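Local coordinates for protein pyruvate kinase 1 (Trypanosoma brucei brucei, PDB 4KCT) that catalyses the transfer of a phosphoryl group from phosphoenolpyruvate to ADP, yielding pyruvate and ATP, and has an intrinsic decarboxylase activity as well, at residues Gly80-Thr85 / Val206-Ala211; Glu89-Leu94 / Thr173-Ile178; Thr112-Glu117 / Lys124-Tyr129; Ile234-Lys239 / Ala255-Met260. One frame throughout, in Å; residues are numbered along the deposited sequence.

Contact 1. Residues Gly80-Thr85 / Val206-Ala211; sequences GIALDT and VDMIFA. With K (potassium ion), chain D.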
loop_
_atom_site.group_PDB
_atom_site.type_symbol
_atom_site.label_atom_id
_atom_site.label_comp_id
_atom_site.label_asym_id
_atom_site.label_seq_id
_atom_site.Cartn_x
_atom_site.Cartn_y
_atom_site.Cartn_z
ATOM N N GLY A 80 -9.284 -30.439 -25.449
ATOM C CA GLY A 80 -10.187 -29.513 -26.109
ATOM C C GLY A 80 -9.923 -29.507 -27.609
ATOM O O GLY A 80 -8.774 -29.612 -28.045
ATOM N N ILE A 81 -10.973 -29.307 -28.399
ATOM C CA ILE A 81 -10.816 -29.114 -29.833
ATOM C C ILE A 81 -11.388 -27.742 -30.241
ATOM O O ILE A 81 -12.537 -27.408 -29.908
ATOM C CB ILE A 81 -11.509 -30.244 -30.642
ATOM C CG1 ILE A 81 -10.804 -31.583 -30.407
ATOM C CG2 ILE A 81 -11.495 -29.909 -32.139
ATOM C CD1 ILE A 81 -11.550 -32.800 -30.991
ATOM N N ALA A 82 -10.531 -26.899 -30.823
ATOM C CA ALA A 82 -10.917 -25.540 -31.191
ATOM C C ALA A 82 -10.986 -25.393 -32.692
ATOM O O ALA A 82 -10.076 -25.808 -33.403
ATOM C CB ALA A 82 -9.923 -24.507 -30.598
ATOM N N LEU A 83 -11.998 -24.670 -33.162
ATOM C CA LEU A 83 -12.137 -24.375 -34.584
ATOM C C LEU A 83 -11.842 -22.886 -34.797
ATOM O O LEU A 83 -12.541 -22.032 -34.258
ATOM C CB LEU A 83 -13.561 -24.730 -35.061
ATOM C CG LEU A 83 -13.808 -24.676 -36.582
ATOM C CD1 LEU A 83 -15.054 -25.473 -36.956
ATOM C CD2 LEU A 83 -13.909 -23.226 -37.082
ATOM N N ASP A 84 -10.739 -22.584 -35.486
ATOM C CA ASP A 84 -10.316 -21.186 -35.684
ATOM C C ASP A 84 -10.765 -20.716 -37.073
ATOM O O ASP A 84 -10.318 -21.256 -38.076
ATOM C CB ASP A 84 -8.775 -21.080 -35.524
ATOM C CG ASP A 84 -8.265 -19.633 -35.530
ATOM O OD1 ASP A 84 -8.625 -18.883 -36.457
ATOM O OD2 ASP A 84 -7.451 -19.255 -34.634
ATOM N N THR A 85 -11.711 -19.770 -37.129
ATOM C CA THR A 85 -12.394 -19.465 -38.402
ATOM C C THR A 85 -11.470 -18.731 -39.377
ATOM O O THR A 85 -10.529 -18.037 -38.973
ATOM C CB THR A 85 -13.666 -18.613 -38.184
ATOM O OG1 THR A 85 -13.293 -17.382 -37.573
ATOM C CG2 THR A 85 -14.641 -19.356 -37.274
ATOM N N VAL A 206 -17.259 -29.711 -31.685
ATOM C CA VAL A 206 -16.051 -28.981 -31.210
ATOM C C VAL A 206 -16.369 -28.260 -29.905
ATOM O O VAL A 206 -17.520 -27.989 -29.601
ATOM C CB VAL A 206 -15.467 -27.984 -32.254
ATOM C CG1 VAL A 206 -15.167 -28.702 -33.582
ATOM C CG2 VAL A 206 -16.409 -26.812 -32.479
ATOM N N ASP A 207 -15.340 -27.996 -29.111
ATOM C CA ASP A 207 -15.529 -27.426 -27.787
ATOM C C ASP A 207 -15.544 -25.893 -27.777
ATOM O O ASP A 207 -16.094 -25.274 -26.854
ATOM C CB ASP A 207 -14.448 -27.963 -26.856
ATOM C CG ASP A 207 -14.408 -29.486 -26.856
ATOM O OD1 ASP A 207 -15.452 -30.079 -26.503
ATOM O OD2 ASP A 207 -13.419 -30.083 -27.384
ATOM N N MET A 208 -14.846 -25.283 -28.730
ATOM C CA MET A 208 -14.760 -23.831 -28.764
ATOM C C MET A 208 -14.479 -23.339 -30.166
ATOM O O MET A 208 -13.857 -24.043 -30.978
ATOM C CB MET A 208 -13.646 -23.345 -27.791
ATOM C CG MET A 208 -12.266 -23.904 -28.128
ATOM S SD MET A 208 -11.061 -23.736 -26.770
ATOM C CE MET A 208 -11.668 -25.000 -25.608
ATOM N N ILE A 209 -14.904 -22.113 -30.438
ATOM C CA ILE A 209 -14.568 -21.418 -31.664
ATOM C C ILE A 209 -13.602 -20.288 -31.318
ATOM O O ILE A 209 -13.843 -19.542 -30.374
ATOM C CB ILE A 209 -15.823 -20.744 -32.258
ATOM C CG1 ILE A 209 -16.983 -21.752 -32.361
ATOM C CG2 ILE A 209 -15.496 -20.092 -33.610
ATOM C CD1 ILE A 209 -16.676 -22.970 -33.233
ATOM N N PHE A 210 -12.506 -20.181 -32.059
ATOM C CA PHE A 210 -11.685 -18.992 -32.034
ATOM C C PHE A 210 -12.142 -18.121 -33.202
ATOM O O PHE A 210 -11.849 -18.433 -34.360
ATOM C CB PHE A 210 -10.194 -19.350 -32.238
ATOM C CG PHE A 210 -9.608 -20.246 -31.168
ATOM C CD1 PHE A 210 -10.249 -20.437 -29.948
ATOM C CD2 PHE A 210 -8.365 -20.839 -31.369
ATOM C CE1 PHE A 210 -9.673 -21.228 -28.955
ATOM C CE2 PHE A 210 -7.757 -21.580 -30.361
ATOM C CZ PHE A 210 -8.420 -21.794 -29.163
ATOM N N ALA A 211 -12.909 -17.074 -32.901
ATOM C CA ALA A 211 -13.622 -16.317 -33.934
ATOM C C ALA A 211 -12.751 -15.164 -34.400
ATOM O O ALA A 211 -12.375 -14.296 -33.603
ATOM C CB ALA A 211 -14.949 -15.783 -33.382
HETATM K K K D . -7.858 -18.705 -39.012
HETATM O O HOH W 1 -8.003 -16.254 -39.904
HETATM O O HOH W 2 -5.340 -17.500 -38.232
#
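The side chain of F210 starts beside D84, F210 CB 3.6 Å from D84 OD2. CG is anti to the carbonyl carbon (chi1 -62°), turning the ring back along the neighbouring strand: CD2 keeps D84 OD2 at its edge, in plane, and CE1, CE2 and CZ all come near A82 CB, CZ the nearest at 3.4 Å, a CH-pi contact over one face, the methyl offset toward the rim. A82 CB also presses on M208 CG at 3.5 Å. These residues share the inner face of two parallel strands, the third and fourth of the (beta/alpha)8 barrel, tied by L83 N to M208 O and F210 N to L83 O. D207 OD2 takes I81 N through its anti lone pair at 2.8 Å, while its OD1 pairs with R430. The potassium ion is bound by D84 OD1 at 2.7 Å and by T85 O at 2.8 Å, with N52 and S54. D84 OD2 forms salt bridges with R50 and K239, which probably offset its charge.

Contact 2. Residues Glu89-Leu94 / Thr173-Ile178; sequences EIRTGL and TDRRGI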
loop_
_atom_site.group_PDB
_atom_site.type_symbol
_atom_site.label_atom_id
_atom_site.label_comp_id
_atom_site.label_asym_id
_atom_site.label_seq_id
_atom_site.Cartn_x
_atom_site.Cartn_y
_atom_site.Cartn_z
ATOM N N GLU A 89 -12.057 -10.954 -44.980
ATOM C CA GLU A 89 -10.815 -10.445 -45.545
ATOM C C GLU A 89 -11.066 -9.461 -46.672
ATOM O O GLU A 89 -12.162 -9.415 -47.242
ATOM C CB GLU A 89 -9.915 -11.591 -46.014
ATOM C CG GLU A 89 -10.603 -12.598 -46.900
ATOM C CD GLU A 89 -9.656 -13.682 -47.383
ATOM O OE1 GLU A 89 -10.009 -14.393 -48.346
ATOM O OE2 GLU A 89 -8.568 -13.836 -46.787
ATOM N N ILE A 90 -10.150 -8.526 -46.805
ATOM C CA ILE A 90 -10.130 -7.650 -47.952
ATOM C C ILE A 90 -8.926 -8.041 -48.774
ATOM O O ILE A 90 -7.827 -8.234 -48.237
ATOM C CB ILE A 90 -9.985 -6.177 -47.529
ATOM C CG1 ILE A 90 -11.110 -5.785 -46.570
ATOM C CG2 ILE A 90 -9.909 -5.271 -48.760
ATOM C CD1 ILE A 90 -10.893 -4.431 -45.911
ATOM N N ARG A 91 -9.134 -8.200 -50.072
ATOM C CA ARG A 91 -8.055 -8.552 -50.963
ATOM C C ARG A 91 -8.013 -7.653 -52.180
ATOM O O ARG A 91 -9.026 -7.000 -52.528
ATOM C CB ARG A 91 -8.162 -10.035 -51.363
ATOM C CG ARG A 91 -7.807 -10.997 -50.221
ATOM C CD ARG A 91 -7.943 -12.461 -50.631
ATOM N NE ARG A 91 -9.219 -12.702 -51.310
ATOM C CZ ARG A 91 -9.477 -13.744 -52.108
ATOM N NH1 ARG A 91 -10.657 -13.836 -52.713
ATOM N NH2 ARG A 91 -8.569 -14.698 -52.294
ATOM N N THR A 92 -6.843 -7.593 -52.829
ATOM C CA THR A 92 -6.724 -6.992 -54.154
ATOM C C THR A 92 -7.496 -7.837 -55.153
ATOM O O THR A 92 -7.812 -9.003 -54.878
ATOM C CB THR A 92 -5.241 -6.908 -54.620
ATOM O OG1 THR A 92 -4.760 -8.220 -54.943
ATOM C CG2 THR A 92 -4.343 -6.305 -53.520
ATOM N N GLY A 93 -7.678 -7.298 -56.356
ATOM C CA GLY A 93 -8.009 -8.109 -57.521
ATOM C C GLY A 93 -6.815 -8.872 -58.081
ATOM O O GLY A 93 -5.819 -9.106 -57.376
ATOM N N LEU A 94 -6.969 -9.372 -59.302
ATOM C CA LEU A 94 -5.857 -9.984 -60.035
ATOM C C LEU A 94 -5.068 -8.923 -60.784
ATOM O O LEU A 94 -5.518 -7.770 -60.927
ATOM C CB LEU A 94 -6.376 -11.045 -61.038
ATOM C CG LEU A 94 -7.607 -11.860 -60.628
ATOM C CD1 LEU A 94 -8.132 -12.717 -61.783
ATOM C CD2 LEU A 94 -7.289 -12.726 -59.424
ATOM N N THR A 173 1.346 -10.476 -56.457
ATOM C CA THR A 173 0.629 -11.463 -57.272
ATOM C C THR A 173 -0.898 -11.345 -57.032
ATOM O O THR A 173 -1.356 -10.451 -56.305
ATOM C CB THR A 173 1.107 -12.895 -56.955
ATOM O OG1 THR A 173 0.977 -13.132 -55.551
ATOM C CG2 THR A 173 2.595 -13.077 -57.354
ATOM N N ASP A 174 -1.674 -12.247 -57.635
ATOM C CA ASP A 174 -3.137 -12.135 -57.615
ATOM C C ASP A 174 -3.704 -12.183 -56.177
ATOM O O ASP A 174 -3.304 -13.021 -55.369
ATOM C CB ASP A 174 -3.767 -13.248 -58.459
ATOM C CG ASP A 174 -3.659 -12.989 -59.976
ATOM O OD1 ASP A 174 -3.173 -11.901 -60.384
ATOM O OD2 ASP A 174 -4.097 -13.878 -60.757
ATOM N N ARG A 175 -4.695 -11.337 -55.904
ATOM C CA ARG A 175 -5.511 -11.432 -54.669
ATOM C C ARG A 175 -4.680 -11.504 -53.380
ATOM O O ARG A 175 -4.925 -12.371 -52.544
ATOM C CB ARG A 175 -6.455 -12.645 -54.728
ATOM C CG ARG A 175 -7.445 -12.611 -55.876
ATOM C CD ARG A 175 -8.861 -12.928 -55.421
ATOM N NE ARG A 175 -9.661 -13.445 -56.532
ATOM C CZ ARG A 175 -10.468 -12.709 -57.301
ATOM N NH1 ARG A 175 -10.693 -11.425 -57.026
ATOM N NH2 ARG A 175 -11.094 -13.276 -58.322
ATOM N N ARG A 176 -3.836 -10.501 -53.157
ATOM C CA ARG A 176 -3.097 -10.377 -51.901
ATOM C C ARG A 176 -3.959 -9.697 -50.835
ATOM O O ARG A 176 -4.898 -8.952 -51.160
ATOM C CB ARG A 176 -1.818 -9.570 -52.119
ATOM C CG ARG A 176 -0.874 -10.159 -53.163
ATOM C CD ARG A 176 -0.332 -11.489 -52.696
ATOM N NE ARG A 176 -1.247 -12.558 -53.046
ATOM C CZ ARG A 176 -1.224 -13.764 -52.501
ATOM N NH1 ARG A 176 -2.152 -14.650 -52.831
ATOM N NH2 ARG A 176 -0.274 -14.085 -51.632
ATOM N N GLY A 177 -3.722 -10.057 -49.572
ATOM C CA GLY A 177 -4.432 -9.450 -48.434
ATOM C C GLY A 177 -4.222 -7.944 -48.319
ATOM O O GLY A 177 -3.113 -7.434 -48.551
ATOM N N ILE A 178 -5.265 -7.250 -47.852
ATOM C CA ILE A 178 -5.233 -5.800 -47.596
ATOM C C ILE A 178 -5.554 -5.560 -46.115
ATOM O O ILE A 178 -6.449 -6.205 -45.550
ATOM C CB ILE A 178 -6.310 -5.083 -48.478
ATOM C CG1 ILE A 178 -5.912 -5.124 -49.965
ATOM C CG2 ILE A 178 -6.578 -3.648 -47.998
ATOM C CD1 ILE A 178 -4.691 -4.268 -50.299
HETATM O O HOH W 3 -7.886 -8.518 -45.059
HETATM O O HOH W 4 -10.383 -10.134 -54.645
#
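R91 and R175 bring their side chains together obliquely, the two guanidinium planes only 30° apart. The contact is made by carbon: R175 CD lies over one face of the R91 guanidinium, 3.4 Å from R91 NH1 and offset toward the rim. E89 OE1 sits above the opposite face, where it offers charge but receives no N-H. R175 reaches R91 by a bend at chi2 (-132°), and the same bend leaves one face of its own guanidinium to L94 CD2, which also touches R175 CG at 3.6 Å. The like charges of the two arginines are probably eased by E89, above R91, and by E117, which forms a salt bridge with R175 NH1. A water joins R175 NH1 to T92 O.

This is the edge of the mixed beta-sheet in the small domain that pyruvate kinases insert after the third barrel strand. R91 and G177 form a non-hydrogen-bonded antiparallel pair there, flanked by the bonds I178 N to I90 O (2.8 Å) and T92 N to R176 O (2.9 Å). T92 crosses I178 at about a right angle, CG2 to CD1, while its OG1 accepts R176 N at 3.0 Å and donates to G93 O. G93 O also takes R175 N, which comes from above the carbonyl plane. R176 folds back side-on, NE and NH1 both gripping D174 O.

Contact 3. Residues Thr112-Glu117 / Lys124-Tyr129; sequences TDPAYE and KFYIDY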
loop_
_atom_site.group_PDB
_atom_site.type_symbol
_atom_site.label_atom_id
_atom_site.label_comp_id
_atom_site.label_asym_id
_atom_site.label_seq_id
_atom_site.Cartn_x
_atom_site.Cartn_y
_atom_site.Cartn_z
ATOM N N THR A 112 -12.291 0.700 -56.145
ATOM C CA THR A 112 -13.289 -0.278 -55.733
ATOM C C THR A 112 -14.277 -0.552 -56.899
ATOM O O THR A 112 -15.273 -1.242 -56.732
ATOM C CB THR A 112 -14.062 0.215 -54.487
ATOM O OG1 THR A 112 -14.692 1.473 -54.787
ATOM C CG2 THR A 112 -13.086 0.430 -53.330
ATOM N N ASP A 113 -13.972 0.002 -58.071
ATOM C CA ASP A 113 -14.723 -0.310 -59.315
ATOM C C ASP A 113 -14.412 -1.725 -59.790
ATOM O O ASP A 113 -13.318 -1.989 -60.236
ATOM C CB ASP A 113 -14.347 0.695 -60.410
ATOM C CG ASP A 113 -15.221 0.562 -61.670
ATOM O OD1 ASP A 113 -15.908 -0.460 -61.841
ATOM O OD2 ASP A 113 -15.157 1.475 -62.499
ATOM N N PRO A 114 -15.397 -2.635 -59.706
ATOM C CA PRO A 114 -15.139 -4.041 -59.999
ATOM C C PRO A 114 -14.870 -4.306 -61.488
ATOM O O PRO A 114 -14.344 -5.369 -61.825
ATOM C CB PRO A 114 -16.421 -4.753 -59.519
ATOM C CG PRO A 114 -17.481 -3.692 -59.534
ATOM C CD PRO A 114 -16.770 -2.405 -59.202
ATOM N N ALA A 115 -14.995 -3.272 -62.335
ATOM C CA ALA A 115 -14.521 -3.403 -63.727
ATOM C C ALA A 115 -13.036 -3.796 -63.761
ATOM O O ALA A 115 -12.584 -4.472 -64.687
ATOM C CB ALA A 115 -14.743 -2.123 -64.510
ATOM N N TYR A 116 -12.282 -3.353 -62.755
ATOM C CA TYR A 116 -10.825 -3.492 -62.766
ATOM C C TYR A 116 -10.343 -4.753 -62.031
ATOM O O TYR A 116 -9.130 -4.980 -61.879
ATOM C CB TYR A 116 -10.155 -2.238 -62.182
ATOM C CG TYR A 116 -10.278 -1.039 -63.085
ATOM C CD1 TYR A 116 -9.387 -0.844 -64.127
ATOM C CD2 TYR A 116 -11.397 -0.206 -63.013
ATOM C CE1 TYR A 116 -9.577 0.180 -65.051
ATOM C CE2 TYR A 116 -11.594 0.815 -63.932
ATOM C CZ TYR A 116 -10.669 1.013 -64.934
ATOM O OH TYR A 116 -10.832 2.062 -65.809
ATOM N N GLU A 117 -11.290 -5.577 -61.598
ATOM C CA GLU A 117 -10.983 -6.679 -60.697
ATOM C C GLU A 117 -9.931 -7.634 -61.281
ATOM O O GLU A 117 -9.095 -8.196 -60.544
ATOM C CB GLU A 117 -12.265 -7.450 -60.372
ATOM C CG GLU A 117 -12.031 -8.725 -59.595
ATOM C CD GLU A 117 -13.310 -9.498 -59.364
ATOM O OE1 GLU A 117 -14.364 -9.100 -59.916
ATOM O OE2 GLU A 117 -13.264 -10.502 -58.627
ATOM N N LYS A 124 -3.051 0.980 -61.880
ATOM C CA LYS A 124 -4.360 0.900 -61.260
ATOM C C LYS A 124 -4.737 -0.528 -60.951
ATOM O O LYS A 124 -4.543 -1.425 -61.773
ATOM C CB LYS A 124 -5.405 1.527 -62.168
ATOM C CG LYS A 124 -6.811 1.469 -61.624
ATOM C CD LYS A 124 -7.723 2.207 -62.585
ATOM C CE LYS A 124 -8.805 2.964 -61.866
ATOM N NZ LYS A 124 -9.417 3.967 -62.778
ATOM N N PHE A 125 -5.191 -0.769 -59.728
ATOM C CA PHE A 125 -5.680 -2.094 -59.385
ATOM C C PHE A 125 -6.821 -2.047 -58.378
ATOM O O PHE A 125 -7.107 -0.999 -57.777
ATOM C CB PHE A 125 -4.532 -3.015 -58.905
ATOM C CG PHE A 125 -3.954 -2.637 -57.563
ATOM C CD1 PHE A 125 -4.565 -3.045 -56.385
ATOM C CD2 PHE A 125 -2.754 -1.924 -57.484
ATOM C CE1 PHE A 125 -3.996 -2.753 -55.139
ATOM C CE2 PHE A 125 -2.167 -1.641 -56.256
ATOM C CZ PHE A 125 -2.801 -2.029 -55.072
ATOM N N TYR A 126 -7.492 -3.176 -58.233
ATOM C CA TYR A 126 -8.780 -3.236 -57.586
ATOM C C TYR A 126 -8.585 -3.712 -56.124
ATOM O O TYR A 126 -7.738 -4.577 -55.850
ATOM C CB TYR A 126 -9.656 -4.232 -58.346
ATOM C CG TYR A 126 -10.934 -4.615 -57.648
ATOM C CD1 TYR A 126 -12.028 -3.757 -57.650
ATOM C CD2 TYR A 126 -11.105 -5.907 -57.120
ATOM C CE1 TYR A 126 -13.223 -4.124 -57.057
ATOM C CE2 TYR A 126 -12.327 -6.310 -56.596
ATOM C CZ TYR A 126 -13.370 -5.403 -56.543
ATOM O OH TYR A 126 -14.573 -5.776 -56.021
ATOM N N ILE A 127 -9.395 -3.173 -55.215
ATOM C CA ILE A 127 -9.498 -3.710 -53.843
ATOM C C ILE A 127 -10.978 -3.963 -53.548
ATOM O O ILE A 127 -11.827 -3.145 -53.915
ATOM C CB ILE A 127 -8.887 -2.710 -52.828
ATOM C CG1 ILE A 127 -7.364 -2.705 -52.955
ATOM C CG2 ILE A 127 -9.286 -3.057 -51.396
ATOM C CD1 ILE A 127 -6.687 -1.617 -52.120
ATOM N N ASP A 128 -11.300 -5.153 -53.032
ATOM C CA ASP A 128 -12.689 -5.638 -53.018
ATOM C C ASP A 128 -13.479 -5.191 -51.778
ATOM O O ASP A 128 -14.367 -5.895 -51.334
ATOM C CB ASP A 128 -12.744 -7.170 -53.163
ATOM C CG ASP A 128 -12.152 -7.914 -51.931
ATOM O OD1 ASP A 128 -11.886 -7.281 -50.888
ATOM O OD2 ASP A 128 -11.979 -9.135 -52.006
ATOM N N TYR A 129 -13.210 -3.988 -51.286
ATOM C CA TYR A 129 -13.973 -3.412 -50.158
ATOM C C TYR A 129 -14.641 -2.098 -50.566
ATOM O O TYR A 129 -13.953 -1.115 -50.774
ATOM C CB TYR A 129 -13.023 -3.148 -48.966
ATOM C CG TYR A 129 -13.707 -2.597 -47.754
ATOM C CD1 TYR A 129 -14.673 -3.342 -47.085
ATOM C CD2 TYR A 129 -13.472 -1.289 -47.328
ATOM C CE1 TYR A 129 -15.347 -2.820 -46.006
ATOM C CE2 TYR A 129 -14.146 -0.756 -46.226
ATOM C CZ TYR A 129 -15.052 -1.542 -45.559
ATOM O OH TYR A 129 -15.737 -1.051 -44.494
HETATM O O HOH W 5 -14.703 -3.064 -53.953
HETATM O O HOH W 6 -7.073 -5.634 -59.932
#
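Y126 lays its ring against E117, whose CB rests over one face, 3.8 Å from Y126 CD2, and the two side chains run side by side in the same direction. D128 N lies over the opposite face, and T112 O at the edge in plane, 3.6 Å from Y126 CE1, with P114 CA close to the same atom. Y126 reaches this place because its CG is anti to the backbone N (chi1 168°). The neighbouring Y116 ring is covered on one face by K124 CD at 3.7 Å from its CE1, and K124 NZ makes an off-centre cation-pi contact, 4.3 Å from the ring centroid. One water further out accepts Y126 N and lies 2.9 Å from Y116 O; another donates to I127 O. D113 OD1 shapes the turn by accepting A115 N at 3.0 Å, and beyond the ring E117 pairs with R175. An Asx turn leading into a 3-10 segment thus lies beside edge strand 124-126 of the small beta-domain, in the connection from strand 107-111.

Contact 4. Residues Ile234-Lys239 / Ala255-Met260; sequences ILIISK and ASNGIM. With PYR (pyruvic acid), chain E.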
loop_
_atom_site.group_PDB
_atom_site.type_symbol
_atom_site.label_atom_id
_atom_site.label_comp_id
_atom_site.label_asym_id
_atom_site.label_seq_id
_atom_site.Cartn_x
_atom_site.Cartn_y
_atom_site.Cartn_z
ATOM N N ILE A 234 -21.014 -24.170 -26.844
ATOM C CA ILE A 234 -19.652 -24.102 -27.387
ATOM C C ILE A 234 -19.079 -22.736 -27.009
ATOM O O ILE A 234 -19.793 -21.739 -27.091
ATOM C CB ILE A 234 -19.671 -24.259 -28.922
ATOM C CG1 ILE A 234 -20.174 -25.662 -29.303
ATOM C CG2 ILE A 234 -18.277 -23.986 -29.510
ATOM C CD1 ILE A 234 -20.446 -25.848 -30.800
ATOM N N LEU A 235 -17.851 -22.692 -26.488
ATOM C CA LEU A 235 -17.275 -21.393 -26.081
ATOM C C LEU A 235 -16.978 -20.549 -27.313
ATOM O O LEU A 235 -16.456 -21.063 -28.311
ATOM C CB LEU A 235 -15.979 -21.585 -25.305
ATOM C CG LEU A 235 -15.995 -22.513 -24.109
ATOM C CD1 LEU A 235 -14.614 -22.443 -23.463
ATOM C CD2 LEU A 235 -17.089 -22.115 -23.129
ATOM N N ILE A 236 -17.200 -19.243 -27.209
ATOM C CA ILE A 236 -16.674 -18.319 -28.215
ATOM C C ILE A 236 -15.473 -17.549 -27.658
ATOM O O ILE A 236 -15.588 -16.847 -26.656
ATOM C CB ILE A 236 -17.741 -17.339 -28.711
ATOM C CG1 ILE A 236 -18.866 -18.108 -29.412
ATOM C CG2 ILE A 236 -17.112 -16.298 -29.643
ATOM C CD1 ILE A 236 -20.041 -17.241 -29.825
ATOM N N ILE A 237 -14.302 -17.805 -28.233
ATOM C CA ILE A 237 -13.097 -17.087 -27.871
ATOM C C ILE A 237 -12.877 -16.039 -28.960
ATOM O O ILE A 237 -12.603 -16.387 -30.122
ATOM C CB ILE A 237 -11.863 -18.033 -27.811
ATOM C CG1 ILE A 237 -12.096 -19.215 -26.852
ATOM C CG2 ILE A 237 -10.590 -17.258 -27.403
ATOM C CD1 ILE A 237 -12.589 -18.803 -25.479
ATOM N N SER A 238 -13.051 -14.759 -28.620
ATOM C CA SER A 238 -12.978 -13.723 -29.645
ATOM C C SER A 238 -11.532 -13.357 -29.902
ATOM O O SER A 238 -10.779 -13.103 -28.955
ATOM C CB SER A 238 -13.775 -12.485 -29.209
ATOM O OG SER A 238 -15.166 -12.792 -29.196
ATOM N N LYS A 239 -11.125 -13.350 -31.177
ATOM C CA LYS A 239 -9.752 -12.978 -31.513
ATOM C C LYS A 239 -9.682 -11.495 -31.791
ATOM O O LYS A 239 -10.465 -10.957 -32.577
ATOM C CB LYS A 239 -9.240 -13.760 -32.721
ATOM C CG LYS A 239 -9.350 -15.275 -32.524
ATOM C CD LYS A 239 -9.088 -16.033 -33.833
ATOM C CE LYS A 239 -7.813 -15.573 -34.518
ATOM N NZ LYS A 239 -7.649 -16.305 -35.816
ATOM N N ALA A 255 -19.357 -10.002 -24.015
ATOM C CA ALA A 255 -20.147 -10.899 -24.872
ATOM C C ALA A 255 -19.519 -12.289 -25.064
ATOM O O ALA A 255 -20.196 -13.224 -25.534
ATOM C CB ALA A 255 -20.406 -10.238 -26.236
ATOM N N SER A 256 -18.211 -12.405 -24.791
ATOM C CA SER A 256 -17.438 -13.581 -25.195
ATOM C C SER A 256 -17.274 -14.523 -24.020
ATOM O O SER A 256 -17.463 -14.121 -22.876
ATOM C CB SER A 256 -16.040 -13.153 -25.713
ATOM O OG SER A 256 -16.160 -12.246 -26.790
ATOM N N ASN A 257 -16.828 -15.749 -24.287
ATOM C CA ASN A 257 -16.427 -16.649 -23.216
ATOM C C ASN A 257 -14.939 -16.468 -22.880
ATOM O O ASN A 257 -14.473 -16.911 -21.850
ATOM C CB ASN A 257 -16.703 -18.105 -23.604
ATOM C CG ASN A 257 -18.197 -18.370 -23.856
ATOM O OD1 ASN A 257 -18.653 -18.309 -24.992
ATOM N ND2 ASN A 257 -18.968 -18.392 -22.793
ATOM N N GLY A 258 -14.204 -15.851 -23.786
ATOM C CA GLY A 258 -12.741 -15.731 -23.638
ATOM C C GLY A 258 -12.171 -14.932 -24.793
ATOM O O GLY A 258 -12.918 -14.509 -25.691
ATOM N N ILE A 259 -10.871 -14.634 -24.728
ATOM C CA ILE A 259 -10.247 -13.725 -25.695
ATOM C C ILE A 259 -8.942 -14.354 -26.193
ATOM O O ILE A 259 -8.252 -14.994 -25.434
ATOM C CB ILE A 259 -9.917 -12.374 -25.031
ATOM C CG1 ILE A 259 -11.207 -11.682 -24.563
ATOM C CG2 ILE A 259 -9.082 -11.503 -25.971
ATOM C CD1 ILE A 259 -12.107 -11.251 -25.739
ATOM N N MET A 260 -8.626 -14.182 -27.471
ATOM C CA MET A 260 -7.263 -14.433 -27.921
ATOM C C MET A 260 -6.615 -13.147 -28.370
ATOM O O MET A 260 -7.190 -12.390 -29.124
ATOM C CB MET A 260 -7.238 -15.457 -29.081
ATOM C CG MET A 260 -5.836 -15.644 -29.627
ATOM S SD MET A 260 -5.785 -16.450 -31.239
ATOM C CE MET A 260 -6.620 -17.990 -30.871
HETATM C C PYR E . -3.115 -14.049 -35.655
HETATM O O PYR E . -2.142 -13.973 -34.855
HETATM O OXT PYR E . -3.382 -13.078 -36.420
HETATM C CA PYR E . -4.034 -15.228 -35.605
HETATM O O3 PYR E . -4.976 -15.326 -36.411
HETATM C CB PYR E . -3.880 -16.240 -34.498
#
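S238 N donates to G258 O (2.9 Å) and S238 O takes M260 N (2.8 Å) in a parallel ladder. I236 O receives N257 N and, weakly, G258 N.

Polar side chains extend the pairing just before strand 258-260. N257 OD1 accepts I236 N along a nearly straight N-H (2.8 Å, 177°), and R224 is a second donor to the same oxygen. S238 OG donates to S256 OG at 2.7 Å; S256 OG is bonded in turn to I252 O of helix 249-255.

Apolar contact is closest around I237, whose CD1 lies 3.6 Å from G258 CA, over a residue without a side chain. K239 and M260 run side by side, M260 SD 4.0 Å from K239 CE; the K239 chain bends at chi3 (50°), and M260 CG is anti to the backbone N (chi1 176°).

Both side chains reach the bound ligand: K239 by its terminal NZ, which donates to pyruvate O3 at 2.9 Å, and M260 by SD, 3.8 Å from pyruvate CB. K239 NZ is also held by D84 and S212. Strands five and six of the (beta/alpha)8 barrel thus carry pocket residues at their C-terminal ends, where TIM barrels place their active sites.

Overall arrangement
Contacts 1 and 4 are buried in the barrel, their centres about 9 Å apart, and share one sheet through neighbouring strands 208-211 and 235-240. D84 of contact 1 meets K239 of contact 4 in a salt bridge, bringing potassium and pyruvate sites together, and F210 packs on M260. Contacts 2 and 3 lie in the small domain, partly exposed, about 26 and 34 Å from contact 1 between centres. They touch each other through backbone pairings of G93 with Y126 and L94 with E117. Ladder bonds and apolar faces dominate the barrel pairs, with charge gathered at the site; contact 2 mixes a short antiparallel ladder with packed arginines, and contact 3 rests on tyrosine rings and waters.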